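Local coordinates for substrate-binding protein (Synechococcus sp., PDB 6WPN) that probably binds a sugar or oligosaccharide in the periplasm as the solute-capturing component of a transport system, at residues R222-R233 / A402-V413. Sequence-based numbering, arbitrary orientation.
Sequences RKAFAFWTDLYR and AMLGQISSDQAV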
loop_
_atom_site.group_PDB
_atom_site.type_symbol
_atom_site.label_atom_id
_atom_site.label_comp_id
_atom_site.label_asym_id
_atom_site.label_seq_id
_atom_site.Cartn_x
_atom_site.Cartn_y
_atom_site.Cartn_z
ATOM N N ARG A 222 -12.483 -15.258 -13.512
ATOM C CA ARG A 222 -12.295 -16.704 -13.452
ATOM C C ARG A 222 -10.856 -17.076 -13.782
ATOM O O ARG A 222 -10.278 -17.977 -13.162
ATOM C CB ARG A 222 -13.262 -17.397 -14.411
ATOM C CG ARG A 222 -14.726 -17.183 -14.069
ATOM C CD ARG A 222 -15.631 -18.049 -14.926
ATOM N NE ARG A 222 -15.736 -17.562 -16.299
ATOM C CZ ARG A 222 -16.604 -16.637 -16.705
ATOM N NH1 ARG A 222 -17.446 -16.087 -15.841
ATOM N NH2 ARG A 222 -16.628 -16.261 -17.976
ATOM N N LYS A 223 -10.257 -16.378 -14.746
ATOM C CA LYS A 223 -8.857 -16.615 -15.076
ATOM C C LYS A 223 -7.958 -16.258 -13.898
ATOM O O LYS A 223 -6.991 -16.972 -13.605
ATOM C CB LYS A 223 -8.492 -15.825 -16.332
ATOM C CG LYS A 223 -7.067 -15.975 -16.823
ATOM C CD LYS A 223 -6.882 -15.178 -18.112
ATOM C CE LYS A 223 -5.420 -15.007 -18.484
ATOM N NZ LYS A 223 -5.272 -14.199 -19.734
ATOM N N ALA A 224 -8.277 -15.166 -13.198
ATOM C CA ALA A 224 -7.477 -14.752 -12.050
ATOM C C ALA A 224 -7.618 -15.729 -10.890
ATOM O O ALA A 224 -6.632 -16.030 -10.205
ATOM C CB ALA A 224 -7.874 -13.343 -11.617
ATOM N N PHE A 225 -8.840 -16.200 -10.622
ATOM C CA PHE A 225 -9.039 -17.206 -9.581
ATOM C C PHE A 225 -8.274 -18.485 -9.896
ATOM O O PHE A 225 -7.613 -19.061 -9.024
ATOM C CB PHE A 225 -10.529 -17.517 -9.409
ATOM C CG PHE A 225 -11.198 -16.727 -8.315
ATOM C CD1 PHE A 225 -11.576 -15.410 -8.517
ATOM C CD2 PHE A 225 -11.445 -17.308 -7.082
ATOM C CE1 PHE A 225 -12.195 -14.688 -7.505
ATOM C CE2 PHE A 225 -12.055 -16.591 -6.069
ATOM C CZ PHE A 225 -12.431 -15.281 -6.282
ATOM N N ALA A 226 -8.365 -18.953 -11.140
ATOM C CA ALA A 226 -7.648 -20.160 -11.538
ATOM C C ALA A 226 -6.141 -19.958 -11.455
ATOM O O ALA A 226 -5.400 -20.889 -11.116
ATOM C CB ALA A 226 -8.057 -20.571 -12.951
ATOM N N PHE A 227 -5.670 -18.752 -11.776
ATOM C CA PHE A 227 -4.246 -18.453 -11.698
ATOM C C PHE A 227 -3.698 -18.760 -10.311
ATOM O O PHE A 227 -2.738 -19.525 -10.160
ATOM C CB PHE A 227 -4.013 -16.983 -12.064
ATOM C CG PHE A 227 -2.572 -16.541 -11.986
ATOM C CD1 PHE A 227 -2.068 -15.974 -10.824
ATOM C CD2 PHE A 227 -1.731 -16.665 -13.085
ATOM C CE1 PHE A 227 -0.750 -15.555 -10.749
ATOM C CE2 PHE A 227 -0.410 -16.243 -13.021
ATOM C CZ PHE A 227 0.083 -15.687 -11.850
ATOM N N TRP A 228 -4.324 -18.192 -9.280
ATOM C CA TRP A 228 -3.821 -18.354 -7.921
ATOM C C TRP A 228 -4.118 -19.741 -7.373
ATOM O O TRP A 228 -3.306 -20.310 -6.635
ATOM C CB TRP A 228 -4.413 -17.268 -7.030
ATOM C CG TRP A 228 -3.871 -15.928 -7.384
ATOM C CD1 TRP A 228 -4.528 -14.912 -8.010
ATOM C CD2 TRP A 228 -2.539 -15.465 -7.157
ATOM N NE1 TRP A 228 -3.688 -13.836 -8.180
ATOM C CE2 TRP A 228 -2.461 -14.153 -7.662
ATOM C CE3 TRP A 228 -1.401 -16.035 -6.573
ATOM C CZ2 TRP A 228 -1.294 -13.399 -7.594
ATOM C CZ3 TRP A 228 -0.247 -15.286 -6.510
ATOM C CH2 TRP A 228 -0.201 -13.983 -7.016
ATOM N N THR A 229 -5.272 -20.311 -7.727
ATOM C CA THR A 229 -5.588 -21.663 -7.286
ATOM C C THR A 229 -4.560 -22.658 -7.813
ATOM O O THR A 229 -4.010 -23.465 -7.054
ATOM C CB THR A 229 -6.990 -22.053 -7.752
ATOM O OG1 THR A 229 -7.950 -21.156 -7.183
ATOM C CG2 THR A 229 -7.317 -23.481 -7.324
ATOM N N ASP A 230 -4.266 -22.589 -9.114
ATOM C CA ASP A 230 -3.342 -23.538 -9.727
ATOM C C ASP A 230 -1.922 -23.366 -9.193
ATOM O O ASP A 230 -1.204 -24.353 -9.001
ATOM C CB ASP A 230 -3.364 -23.375 -11.248
ATOM C CG ASP A 230 -4.703 -23.752 -11.859
ATOM O OD1 ASP A 230 -5.447 -24.547 -11.242
ATOM O OD2 ASP A 230 -5.011 -23.256 -12.966
ATOM N N LEU A 231 -1.497 -22.128 -8.945
ATOM C CA LEU A 231 -0.171 -21.916 -8.372
ATOM C C LEU A 231 -0.047 -22.614 -7.022
ATOM O O LEU A 231 0.938 -23.311 -6.757
ATOM C CB LEU A 231 0.114 -20.420 -8.232
ATOM C CG LEU A 231 0.541 -19.646 -9.480
ATOM C CD1 LEU A 231 0.878 -18.214 -9.113
ATOM C CD2 LEU A 231 1.719 -20.305 -10.159
ATOM N N TYR A 232 -1.060 -22.465 -6.168
ATOM C CA TYR A 232 -0.989 -23.071 -4.843
ATOM C C TYR A 232 -1.050 -24.590 -4.929
ATOM O O TYR A 232 -0.278 -25.288 -4.261
ATOM C CB TYR A 232 -2.121 -22.550 -3.959
ATOM C CG TYR A 232 -1.944 -22.935 -2.513
ATOM C CD1 TYR A 232 -1.145 -22.172 -1.667
ATOM C CD2 TYR A 232 -2.534 -24.079 -2.000
ATOM C CE1 TYR A 232 -0.968 -22.522 -0.346
ATOM C CE2 TYR A 232 -2.357 -24.440 -0.676
ATOM C CZ TYR A 232 -1.572 -23.657 0.143
ATOM O OH TYR A 232 -1.396 -24.006 1.457
ATOM N N ARG A 233 -1.958 -25.118 -5.749
ATOM C CA ARG A 233 -2.153 -26.560 -5.799
ATOM C C ARG A 233 -0.933 -27.281 -6.354
ATOM O O ARG A 233 -0.688 -28.436 -5.996
ATOM C CB ARG A 233 -3.380 -26.891 -6.646
ATOM C CG ARG A 233 -4.692 -26.377 -6.086
ATOM C CD ARG A 233 -5.852 -27.134 -6.704
ATOM N NE ARG A 233 -7.143 -26.689 -6.194
ATOM C CZ ARG A 233 -8.310 -27.186 -6.591
ATOM N NH1 ARG A 233 -8.341 -28.144 -7.505
ATOM N NH2 ARG A 233 -9.441 -26.727 -6.073
ATOM N N ALA A 402 -10.574 -22.701 -2.469
ATOM C CA ALA A 402 -10.205 -23.340 -3.724
ATOM C C ALA A 402 -8.745 -23.766 -3.736
ATOM O O ALA A 402 -8.411 -24.801 -4.324
ATOM C CB ALA A 402 -10.489 -22.403 -4.897
HETATM N N MSE A 403 -7.871 -22.998 -3.095
HETATM C CA MSE A 403 -6.455 -23.336 -3.037
HETATM C C MSE A 403 -6.229 -24.595 -2.219
HETATM O O MSE A 403 -5.393 -25.428 -2.567
HETATM C CB MSE A 403 -5.649 -22.180 -2.448
HETATM C CG MSE A 403 -5.477 -21.003 -3.387
HETATM SE SE MSE A 403 -4.765 -19.464 -2.437
HETATM C CE MSE A 403 -3.416 -18.880 -3.725
ATOM N N LEU A 404 -6.979 -24.734 -1.128
ATOM C CA LEU A 404 -6.884 -25.920 -0.287
ATOM C C LEU A 404 -7.581 -27.132 -0.891
ATOM O O LEU A 404 -7.578 -28.202 -0.270
ATOM C CB LEU A 404 -7.466 -25.629 1.098
ATOM C CG LEU A 404 -6.676 -24.652 1.970
ATOM C CD1 LEU A 404 -7.450 -24.297 3.231
ATOM C CD2 LEU A 404 -5.325 -25.249 2.327
ATOM N N GLY A 405 -8.162 -26.996 -2.081
ATOM C CA GLY A 405 -8.828 -28.109 -2.721
ATOM C C GLY A 405 -10.184 -28.465 -2.159
ATOM O O GLY A 405 -10.669 -29.573 -2.405
ATOM N N GLN A 406 -10.820 -27.565 -1.405
ATOM C CA GLN A 406 -12.142 -27.872 -0.868
ATOM C C GLN A 406 -13.238 -27.625 -1.897
ATOM O O GLN A 406 -14.278 -28.287 -1.855
ATOM C CB GLN A 406 -12.403 -27.052 0.397
ATOM C CG GLN A 406 -11.443 -27.365 1.535
ATOM C CD GLN A 406 -11.405 -26.278 2.593
ATOM O OE1 GLN A 406 -12.213 -25.347 2.575
ATOM N NE2 GLN A 406 -10.445 -26.375 3.505
ATOM N N ILE A 407 -13.031 -26.674 -2.808
ATOM C CA ILE A 407 -13.942 -26.401 -3.912
ATOM C C ILE A 407 -13.102 -26.070 -5.143
ATOM O O ILE A 407 -11.890 -25.866 -5.060
ATOM C CB ILE A 407 -14.920 -25.243 -3.604
ATOM C CG1 ILE A 407 -14.149 -23.956 -3.297
ATOM C CG2 ILE A 407 -15.828 -25.588 -2.435
ATOM C CD1 ILE A 407 -15.038 -22.779 -2.988
ATOM N N SER A 408 -13.765 -26.016 -6.296
ATOM C CA SER A 408 -13.104 -25.609 -7.525
ATOM C C SER A 408 -12.970 -24.087 -7.585
ATOM O O SER A 408 -13.595 -23.347 -6.816
ATOM C CB SER A 408 -13.876 -26.103 -8.742
ATOM O OG SER A 408 -15.035 -25.321 -8.928
ATOM N N SER A 409 -12.142 -23.625 -8.530
ATOM C CA SER A 409 -11.924 -22.192 -8.717
ATOM C C SER A 409 -13.213 -21.477 -9.100
ATOM O O SER A 409 -13.545 -20.429 -8.533
ATOM C CB SER A 409 -10.865 -21.960 -9.797
ATOM O OG SER A 409 -9.659 -22.640 -9.507
ATOM N N ASP A 410 -13.943 -22.019 -10.081
ATOM C CA ASP A 410 -15.214 -21.422 -10.477
ATOM C C ASP A 410 -16.214 -21.455 -9.335
ATOM O O ASP A 410 -17.043 -20.548 -9.207
ATOM C CB ASP A 410 -15.788 -22.127 -11.707
ATOM C CG ASP A 410 -14.904 -21.978 -12.929
ATOM O OD1 ASP A 410 -14.126 -21.000 -12.981
ATOM O OD2 ASP A 410 -15.006 -22.823 -13.846
ATOM N N GLN A 411 -16.163 -22.504 -8.513
ATOM C CA GLN A 411 -17.033 -22.571 -7.347
ATOM C C GLN A 411 -16.724 -21.430 -6.386
ATOM O O GLN A 411 -17.634 -20.837 -5.801
ATOM C CB GLN A 411 -16.851 -23.922 -6.655
ATOM C CG GLN A 411 -17.937 -24.295 -5.673
ATOM C CD GLN A 411 -19.234 -24.646 -6.368
ATOM O OE1 GLN A 411 -19.240 -25.003 -7.548
ATOM N NE2 GLN A 411 -20.343 -24.564 -5.636
ATOM N N ALA A 412 -15.442 -21.092 -6.232
ATOM C CA ALA A 412 -15.076 -19.950 -5.399
ATOM C C ALA A 412 -15.614 -18.648 -5.981
ATOM O O ALA A 412 -16.134 -17.798 -5.249
ATOM C CB ALA A 412 -13.556 -19.881 -5.238
ATOM N N VAL A 413 -15.493 -18.482 -7.301
ATOM C CA VAL A 413 -15.991 -17.282 -7.969
ATOM C C VAL A 413 -17.478 -17.107 -7.708
ATOM O O VAL A 413 -17.940 -16.017 -7.353
ATOM C CB VAL A 413 -15.696 -17.351 -9.478
ATOM C CG1 VAL A 413 -16.264 -16.134 -10.185
ATOM C CG2 VAL A 413 -14.201 -17.470 -9.714
#
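Three N-H groups converge on Ala402 O at the end of helix 388-403. Arg233 grips it side-on, NE at 2.9 Å and NH2 at 2.8 Å from Ala402 O, with the oxygen lying in the guanidinium plane; Gly405 N supplies the third bond, part of a Schellman motif whose positive phi suits glycine. Arginine fits here because its long chain, extended from CG to NE, carries two donors to the C-terminal end of a helix, whose dipole would probably favour a positive charge. Gly405 CA packs over one guanidinium face.

Selenomethionine Met403 crosses Tyr232 at about a right angle, its SE 5.0 Å from the ring centroid in an oblique Met-aromatic contact, while its chain, bent at chi3, brings CE to Trp228 CB (3.8 Å). Further along, Val413 CG2 sits over one face of the Phe225 ring, 3.7 Å from its centroid, a CH-pi contact. Small Ala226 and Ser409 suit a place where the backbones come close, their CA atoms 5.5 Å apart, while Ala412 CB touches the Phe225 ring. Ser408 OG caps the new helix by accepting from Gln411 N.

Helix 219-233 thus lies across the turn joining helices 388-403 and 409-427, its 222-233 segment at 128° to the 409-413 start of the latter, while Phe200 of helix 195-202 also packs against Phe225.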